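Long-range contacts in putative malic enzyme ((S)-malate:NAD+ oxidoreductase (decarboxylating)) (Streptococcus pyogenes, PDB 2A9F), which probably catalyses the NAD-dependent oxidative decarboxylation of (S)-malate, as other malic enzymes do with a magnesium or manganese ion: residues V170-I175 / R205-A210; A281-F286 / A303-V308; V342-A347 / E377-S382. One frame throughout, in Å; residues are numbered along the deposited sequence.

Contact 1 of 3, residues V170-I175 / R205-A210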
loop_
_atom_site.group_PDB
_atom_site.type_symbol
_atom_site.label_atom_id
_atom_site.label_comp_id
_atom_site.label_asym_id
_atom_site.label_seq_id
_atom_site.Cartn_x
_atom_site.Cartn_y
_atom_site.Cartn_z
ATOM N N VAL A 170 18.840 14.496 -13.724
ATOM C CA VAL A 170 19.567 15.529 -13.012
ATOM C C VAL A 170 20.880 15.799 -13.721
ATOM O O VAL A 170 21.426 16.903 -13.654
ATOM C CB VAL A 170 19.818 15.128 -11.549
ATOM C CG1 VAL A 170 20.597 16.220 -10.828
ATOM C CG2 VAL A 170 18.490 14.885 -10.861
ATOM N N VAL A 171 21.390 14.784 -14.408
ATOM C CA VAL A 171 22.627 14.944 -15.150
ATOM C C VAL A 171 22.307 15.790 -16.374
ATOM O O VAL A 171 23.088 16.653 -16.773
ATOM C CB VAL A 171 23.200 13.592 -15.578
ATOM C CG1 VAL A 171 24.367 13.801 -16.558
ATOM C CG2 VAL A 171 23.687 12.831 -14.334
ATOM N N LEU A 172 21.129 15.558 -16.936
ATOM C CA LEU A 172 20.695 16.295 -18.095
ATOM C C LEU A 172 20.495 17.755 -17.724
ATOM O O LEU A 172 20.743 18.655 -18.536
ATOM C CB LEU A 172 19.392 15.709 -18.638
ATOM C CG LEU A 172 18.965 16.207 -20.019
ATOM C CD1 LEU A 172 20.149 16.127 -20.988
ATOM C CD2 LEU A 172 17.817 15.369 -20.530
ATOM N N ALA A 173 20.057 18.001 -16.495
ATOM C CA ALA A 173 19.827 19.373 -16.065
ATOM C C ALA A 173 21.167 20.006 -15.763
ATOM O O ALA A 173 21.368 21.208 -15.993
ATOM C CB ALA A 173 18.936 19.406 -14.826
ATOM N N ALA A 174 22.082 19.179 -15.257
ATOM C CA ALA A 174 23.414 19.638 -14.904
ATOM C C ALA A 174 24.220 20.067 -16.130
ATOM O O ALA A 174 25.183 20.820 -16.010
ATOM C CB ALA A 174 24.155 18.555 -14.146
ATOM N N ILE A 175 23.854 19.592 -17.315
ATOM C CA ILE A 175 24.612 20.019 -18.476
ATOM C C ILE A 175 23.956 21.277 -19.042
ATOM O O ILE A 175 24.654 22.193 -19.450
ATOM C CB ILE A 175 24.754 18.909 -19.589
ATOM C CG1 ILE A 175 23.643 19.025 -20.620
ATOM C CG2 ILE A 175 24.760 17.518 -18.975
ATOM C CD1 ILE A 175 23.936 18.231 -21.869
ATOM N N ARG A 205 19.590 8.393 -25.555
ATOM C CA ARG A 205 18.345 8.723 -26.251
ATOM C C ARG A 205 17.866 10.080 -25.762
ATOM O O ARG A 205 17.471 10.941 -26.554
ATOM C CB ARG A 205 17.251 7.691 -25.985
ATOM C CG ARG A 205 17.333 6.439 -26.828
ATOM C CD ARG A 205 18.640 5.734 -26.591
ATOM N NE ARG A 205 18.655 4.390 -27.158
ATOM C CZ ARG A 205 18.012 3.350 -26.633
ATOM N NH1 ARG A 205 17.298 3.499 -25.519
ATOM N NH2 ARG A 205 18.095 2.165 -27.221
ATOM N N LYS A 206 17.908 10.268 -24.448
ATOM C CA LYS A 206 17.488 11.528 -23.861
ATOM C C LYS A 206 18.289 12.680 -24.440
ATOM O O LYS A 206 17.709 13.674 -24.880
ATOM C CB LYS A 206 17.633 11.484 -22.340
ATOM C CG LYS A 206 16.569 10.638 -21.671
ATOM C CD LYS A 206 16.814 10.510 -20.181
ATOM C CE LYS A 206 15.823 9.540 -19.578
ATOM N NZ LYS A 206 15.851 8.228 -20.294
ATOM N N LEU A 207 19.613 12.554 -24.449
ATOM C CA LEU A 207 20.460 13.607 -25.013
ATOM C C LEU A 207 20.072 13.992 -26.450
ATOM O O LEU A 207 19.945 15.165 -26.780
ATOM C CB LEU A 207 21.913 13.174 -25.009
ATOM C CG LEU A 207 22.720 13.530 -23.779
ATOM C CD1 LEU A 207 24.104 12.922 -23.918
ATOM C CD2 LEU A 207 22.804 15.043 -23.640
ATOM N N LEU A 208 19.879 13.005 -27.308
ATOM C CA LEU A 208 19.525 13.310 -28.684
ATOM C C LEU A 208 18.187 14.029 -28.722
ATOM O O LEU A 208 18.017 14.998 -29.466
ATOM C CB LEU A 208 19.498 12.029 -29.522
ATOM C CG LEU A 208 20.899 11.417 -29.651
ATOM C CD1 LEU A 208 20.872 10.241 -30.627
ATOM C CD2 LEU A 208 21.888 12.486 -30.115
ATOM N N ALA A 209 17.254 13.562 -27.895
ATOM C CA ALA A 209 15.923 14.150 -27.795
ATOM C C ALA A 209 16.002 15.557 -27.207
ATOM O O ALA A 209 15.163 16.409 -27.487
ATOM C CB ALA A 209 15.040 13.275 -26.919
ATOM N N ALA A 210 17.027 15.797 -26.398
ATOM C CA ALA A 210 17.206 17.090 -25.762
ATOM C C ALA A 210 17.828 18.103 -26.696
ATOM O O ALA A 210 17.826 19.295 -26.405
ATOM C CB ALA A 210 18.059 16.941 -24.519
#
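L172 pushes its CD1 branch between L207 and A210, with L172 CD1 lying 3.9 Å from L207 CD2 and 4.2 Å from A210 CB. Its other methyl, CD2, turns to the aliphatic root of K206, where L172 CD2 sits 4.3 Å from K206 CB. One leucine therefore faces three residues of the other helix; the L172 and L207 side chains run antiparallel and overlap at their branch ends. What carries L172 across is its first torsion, which sets CG opposite the backbone N (chi1 -168°). One turn on, I175 reaches the same methyl of L207, with I175 CD1 3.8 Å from L207 CD2, so L207 CD2 touches both L172 and I175. No hydrogen bond spans the pair.

The glycine-rich turn after strand 190-194 runs into the start of helix 198-210, consistent with a Rossmann-type NAD-binding fold. That helix packs here on helix 162-180 with an angle of 40° between the two short axes, which come no closer than 11.1 Å. Further out, helix 342-354 lies against the same pair: Q345 touches K206 and I346 touches A209 and A210, while I175 also packs on F286 of strand 284-287.

Contact 2 of 3, residues A281-F286 / A303-V308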
loop_
_atom_site.group_PDB
_atom_site.type_symbol
_atom_site.label_atom_id
_atom_site.label_comp_id
_atom_site.label_asym_id
_atom_site.label_seq_id
_atom_site.Cartn_x
_atom_site.Cartn_y
_atom_site.Cartn_z
ATOM N N ALA A 281 38.301 22.327 -24.796
ATOM C CA ALA A 281 38.754 23.460 -23.982
ATOM C C ALA A 281 38.307 23.467 -22.527
ATOM O O ALA A 281 39.147 23.405 -21.624
ATOM C CB ALA A 281 38.349 24.759 -24.650
ATOM N N ARG A 282 36.995 23.580 -22.301
ATOM C CA ARG A 282 36.423 23.580 -20.943
ATOM C C ARG A 282 35.727 22.224 -20.767
ATOM O O ARG A 282 34.508 22.094 -20.933
ATOM C CB ARG A 282 35.399 24.713 -20.789
ATOM C CG ARG A 282 35.832 26.042 -21.397
ATOM C CD ARG A 282 36.659 26.910 -20.458
ATOM N NE ARG A 282 35.895 28.066 -19.994
ATOM C CZ ARG A 282 36.421 29.099 -19.344
ATOM N NH1 ARG A 282 37.722 29.122 -19.081
ATOM N NH2 ARG A 282 35.645 30.104 -18.952
ATOM N N PRO A 283 36.505 21.190 -20.434
ATOM C CA PRO A 283 35.983 19.838 -20.247
ATOM C C PRO A 283 35.118 19.598 -19.010
ATOM O O PRO A 283 35.580 19.723 -17.877
ATOM C CB PRO A 283 37.252 18.994 -20.240
ATOM C CG PRO A 283 38.225 19.890 -19.553
ATOM C CD PRO A 283 37.961 21.226 -20.201
ATOM N N VAL A 284 33.857 19.259 -19.242
ATOM C CA VAL A 284 32.937 18.952 -18.156
ATOM C C VAL A 284 33.098 17.446 -17.948
ATOM O O VAL A 284 33.553 16.748 -18.852
ATOM C CB VAL A 284 31.472 19.281 -18.540
ATOM C CG1 VAL A 284 30.545 18.970 -17.383
ATOM C CG2 VAL A 284 31.352 20.739 -18.925
ATOM N N ILE A 285 32.734 16.955 -16.767
ATOM C CA ILE A 285 32.863 15.539 -16.443
ATOM C C ILE A 285 31.826 15.090 -15.417
ATOM O O ILE A 285 31.698 15.688 -14.352
ATOM C CB ILE A 285 34.271 15.246 -15.878
ATOM C CG1 ILE A 285 35.303 15.286 -17.012
ATOM C CG2 ILE A 285 34.278 13.910 -15.137
ATOM C CD1 ILE A 285 36.725 15.039 -16.560
ATOM N N PHE A 286 31.090 14.031 -15.733
ATOM C CA PHE A 286 30.083 13.518 -14.807
ATOM C C PHE A 286 30.339 12.062 -14.476
ATOM O O PHE A 286 29.838 11.169 -15.139
ATOM C CB PHE A 286 28.682 13.704 -15.393
ATOM C CG PHE A 286 28.249 15.132 -15.429
ATOM C CD1 PHE A 286 27.988 15.817 -14.250
ATOM C CD2 PHE A 286 28.186 15.825 -16.629
ATOM C CE1 PHE A 286 27.678 17.175 -14.268
ATOM C CE2 PHE A 286 27.877 17.185 -16.656
ATOM C CZ PHE A 286 27.624 17.862 -15.477
ATOM N N ALA A 303 43.842 18.051 -13.540
ATOM C CA ALA A 303 44.153 17.551 -14.875
ATOM C C ALA A 303 43.807 18.616 -15.907
ATOM O O ALA A 303 44.461 18.727 -16.940
ATOM C CB ALA A 303 43.374 16.268 -15.154
ATOM N N GLY A 304 42.778 19.405 -15.625
ATOM C CA GLY A 304 42.400 20.450 -16.557
ATOM C C GLY A 304 40.912 20.560 -16.823
ATOM O O GLY A 304 40.494 21.274 -17.737
ATOM N N ALA A 305 40.110 19.865 -16.024
ATOM C CA ALA A 305 38.662 19.897 -16.190
ATOM C C ALA A 305 38.096 21.227 -15.717
ATOM O O ALA A 305 38.619 21.829 -14.780
ATOM C CB ALA A 305 38.024 18.754 -15.418
ATOM N N TYR A 306 37.029 21.681 -16.369
ATOM C CA TYR A 306 36.389 22.940 -15.999
ATOM C C TYR A 306 35.209 22.711 -15.051
ATOM O O TYR A 306 34.874 23.570 -14.228
ATOM C CB TYR A 306 35.898 23.667 -17.249
ATOM C CG TYR A 306 35.223 24.984 -16.949
ATOM C CD1 TYR A 306 35.949 26.062 -16.442
ATOM C CD2 TYR A 306 33.863 25.157 -17.186
ATOM C CE1 TYR A 306 35.339 27.286 -16.180
ATOM C CE2 TYR A 306 33.239 26.376 -16.929
ATOM C CZ TYR A 306 33.984 27.438 -16.426
ATOM O OH TYR A 306 33.368 28.649 -16.176
ATOM N N ILE A 307 34.572 21.552 -15.187
ATOM C CA ILE A 307 33.436 21.196 -14.347
ATOM C C ILE A 307 33.485 19.715 -14.002
ATOM O O ILE A 307 33.836 18.880 -14.836
ATOM C CB ILE A 307 32.095 21.496 -15.047
ATOM C CG1 ILE A 307 31.987 22.991 -15.366
ATOM C CG2 ILE A 307 30.949 21.065 -14.157
ATOM C CD1 ILE A 307 30.660 23.406 -16.010
ATOM N N VAL A 308 33.152 19.401 -12.755
ATOM C CA VAL A 308 33.139 18.023 -12.291
ATOM C C VAL A 308 31.943 17.765 -11.393
ATOM O O VAL A 308 31.660 18.525 -10.473
ATOM C CB VAL A 308 34.389 17.672 -11.494
ATOM C CG1 VAL A 308 34.297 16.236 -11.028
ATOM C CG2 VAL A 308 35.620 17.872 -12.343
#
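R282 lays its guanidinium flat on the ring of Y306, the two planes only 10° apart. The cation-pi pair is off-centre: R282 CZ is 4.3 Å from the ring centroid and 31° off the ring normal, with Y306 CE1 over the middle of the guanidinium and R282 NE toward the rim of the ring. Bends at chi2 and chi3 fold the arginine chain over the tyrosine, and at its root R282 CB meets Y306 CB at 3.7 Å.

The next bump is the ring of P283. Its CG fits against the bend of backbone at G304 and A305, where P283 CG comes within 3.4 Å of A305 CA. G304, at positive phi, ends the preceding helix in a Schellman motif and brings the chain round to this bend. The P283 carbonyl takes two N-H groups: Y306 N donates to P283 O at 2.9 Å, the donor tilted 32° from the carbonyl plane, and I307 N adds a weak bond to the same oxygen.

Beyond the proline the side chains divide between two faces. On one, V284 and I307 run alongside each other in the same direction. Both V284 methyls abut I307 CB, V284 CG1 at 3.8 Å from it; CG1 also nears I307 CG2, and CG2 nears I307 CD1. On the other face I285 extends its chain back to A305, I285 CD1 standing 4.1 Å from A305 CB.

These are the first and last strands of a beta-alpha-beta unit through helix 297-301, and strand 307-310 is the outermost on its side of the sheet within the chain. Strand 262-264 flanks 284-287 on its other edge. S178 of helix 162-180 covers V284 and I307, whereas I276 of helix 273-277 packs on I285.

Contact 3 of 3, residues V342-A347 / E377-S382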
loop_
_atom_site.group_PDB
_atom_site.type_symbol
_atom_site.label_atom_id
_atom_site.label_comp_id
_atom_site.label_asym_id
_atom_site.label_seq_id
_atom_site.Cartn_x
_atom_site.Cartn_y
_atom_site.Cartn_z
ATOM N N VAL A 342 9.207 10.822 -22.509
ATOM C CA VAL A 342 10.613 11.185 -22.550
ATOM C C VAL A 342 10.717 12.702 -22.577
ATOM O O VAL A 342 11.655 13.277 -22.021
ATOM C CB VAL A 342 11.316 10.593 -23.807
ATOM C CG1 VAL A 342 12.782 11.022 -23.845
ATOM C CG2 VAL A 342 11.215 9.065 -23.798
ATOM N N GLU A 343 9.761 13.355 -23.235
ATOM C CA GLU A 343 9.771 14.817 -23.282
ATOM C C GLU A 343 9.472 15.358 -21.883
ATOM O O GLU A 343 10.011 16.393 -21.479
ATOM C CB GLU A 343 8.749 15.353 -24.294
ATOM C CG GLU A 343 7.631 14.389 -24.688
ATOM C CD GLU A 343 8.063 13.371 -25.737
ATOM O OE1 GLU A 343 8.586 13.790 -26.796
ATOM O OE2 GLU A 343 7.870 12.154 -25.507
ATOM N N MET A 344 8.615 14.642 -21.150
ATOM C CA MET A 344 8.254 15.004 -19.776
ATOM C C MET A 344 9.499 14.989 -18.885
ATOM O O MET A 344 9.656 15.838 -18.003
ATOM C CB MET A 344 7.208 14.024 -19.214
ATOM C CG MET A 344 5.760 14.328 -19.620
ATOM S SD MET A 344 4.609 12.983 -19.316
ATOM C CE MET A 344 4.732 12.821 -17.560
ATOM N N GLN A 345 10.385 14.023 -19.116
ATOM C CA GLN A 345 11.612 13.916 -18.337
ATOM C C GLN A 345 12.588 15.048 -18.642
ATOM O O GLN A 345 13.289 15.518 -17.735
ATOM C CB GLN A 345 12.274 12.566 -18.589
ATOM C CG GLN A 345 11.398 11.403 -18.181
ATOM C CD GLN A 345 12.024 10.067 -18.466
ATOM O OE1 GLN A 345 13.198 9.833 -18.162
ATOM N NE2 GLN A 345 11.240 9.165 -19.039
ATOM N N ILE A 346 12.641 15.495 -19.902
ATOM C CA ILE A 346 13.540 16.595 -20.268
ATOM C C ILE A 346 12.931 17.858 -19.678
ATOM O O ILE A 346 13.640 18.762 -19.206
ATOM C CB ILE A 346 13.689 16.754 -21.812
ATOM C CG1 ILE A 346 14.408 15.535 -22.400
ATOM C CG2 ILE A 346 14.505 18.007 -22.147
ATOM C CD1 ILE A 346 14.552 15.580 -23.910
ATOM N N ALA A 347 11.601 17.900 -19.696
ATOM C CA ALA A 347 10.861 19.025 -19.140
ATOM C C ALA A 347 11.357 19.201 -17.712
ATOM O O ALA A 347 11.717 20.306 -17.297
ATOM C CB ALA A 347 9.372 18.728 -19.152
ATOM N N GLU A 377 5.818 22.010 -12.655
ATOM C CA GLU A 377 5.258 22.993 -13.575
ATOM C C GLU A 377 5.670 22.612 -14.983
ATOM O O GLU A 377 4.840 22.540 -15.882
ATOM C CB GLU A 377 5.767 24.412 -13.259
ATOM C CG GLU A 377 4.685 25.384 -12.782
ATOM C CD GLU A 377 5.041 26.849 -13.041
ATOM O OE1 GLU A 377 5.160 27.238 -14.227
ATOM O OE2 GLU A 377 5.198 27.615 -12.063
ATOM N N ILE A 378 6.960 22.348 -15.162
ATOM C CA ILE A 378 7.477 21.985 -16.473
ATOM C C ILE A 378 6.934 20.653 -16.957
ATOM O O ILE A 378 6.575 20.532 -18.119
ATOM C CB ILE A 378 9.020 21.905 -16.484
ATOM C CG1 ILE A 378 9.613 22.894 -15.480
ATOM C CG2 ILE A 378 9.537 22.240 -17.869
ATOM C CD1 ILE A 378 9.178 24.337 -15.685
ATOM N N VAL A 379 6.876 19.655 -16.079
ATOM C CA VAL A 379 6.370 18.338 -16.475
ATOM C C VAL A 379 4.979 18.494 -17.071
ATOM O O VAL A 379 4.648 17.886 -18.087
ATOM C CB VAL A 379 6.332 17.359 -15.282
ATOM C CG1 VAL A 379 5.861 15.985 -15.740
ATOM C CG2 VAL A 379 7.724 17.254 -14.670
ATOM N N ALA A 380 4.157 19.304 -16.425
ATOM C CA ALA A 380 2.827 19.579 -16.946
ATOM C C ALA A 380 3.157 20.682 -17.954
ATOM O O ALA A 380 4.139 21.398 -17.771
ATOM C CB ALA A 380 1.916 20.101 -15.827
ATOM N N LYS A 381 2.375 20.816 -19.016
ATOM C CA LYS A 381 2.651 21.837 -20.033
ATOM C C LYS A 381 3.673 21.334 -21.049
ATOM O O LYS A 381 3.694 21.781 -22.196
ATOM C CB LYS A 381 3.139 23.145 -19.391
ATOM C CG LYS A 381 2.154 23.761 -18.375
ATOM C CD LYS A 381 0.762 24.073 -18.963
ATOM C CE LYS A 381 -0.093 22.817 -19.177
ATOM N NZ LYS A 381 -1.540 23.112 -19.436
ATOM N N SER A 382 4.524 20.406 -20.630
ATOM C CA SER A 382 5.492 19.820 -21.547
ATOM C C SER A 382 4.681 18.839 -22.387
ATOM O O SER A 382 5.136 18.348 -23.425
ATOM C CB SER A 382 6.571 19.066 -20.781
ATOM O OG SER A 382 7.206 18.117 -21.620
#
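Two late helices of the NAD-binding part of the chain meet here, the opening turns of helix 342-354 against the end of helix 373-379 and the loop that leaves it. A347 is the central piece, its methyl directed at the other segment. A347 CB stands 3.3 Å from S382 CB and 4.0 Å from V379 CA, so the small side chain allows the two backbones to come close; A347 and I378 have their CA atoms 5.2 Å apart. I378 adds its CG2 branch alongside, with I378 CG2 3.7 Å from A347 CB.

On one flank M344 and V379 cross at about a right angle. The methionine chain runs out and bends at its last torsion (chi3 62°), which turns the terminal methyl to the valine, leaving M344 CE 3.8 Å from V379 CG1. On another, the S382 hydroxyl reaches across to helix 342-354, lying against A347 CB as well. Its OG stands opposite the backbone N (chi1 159°) and donates a weak hydrogen bond to E343 O, the two atoms 3.3 Å apart.

Away from this interface, Q345 and I346 turn to helix 162-180, where Q345 touches H165 and I346 touches L172 and F176.

Chemically, the join is mainly apolar. E343 O accepts two bonds, the helical one from A347 N, with A347 N 2.8 Å from E343 O, and the weak one from the serine. That weak bond probably contributes less than the apolar packing elsewhere in the contact.

In the fold
From the N terminus, contact 1 comes first and closes the chain between helix 162-180 and helix 198-210, a span that includes strand 190-194. Contact 2 then closes a shorter loop around helix 297-301, and contact 3 a loop of 29 residues near the C-terminal end. The three follow in series; none nests in or crosses another. In space contact 1 touches both of the others: helix 162-180 meets strand 284-287 of contact 2, while helix 198-210 meets helix 342-354 of contact 3. Contacts 2 and 3 do not touch, their centres about 28 Å apart; the helix pair of contact 1 lies between them and touches both.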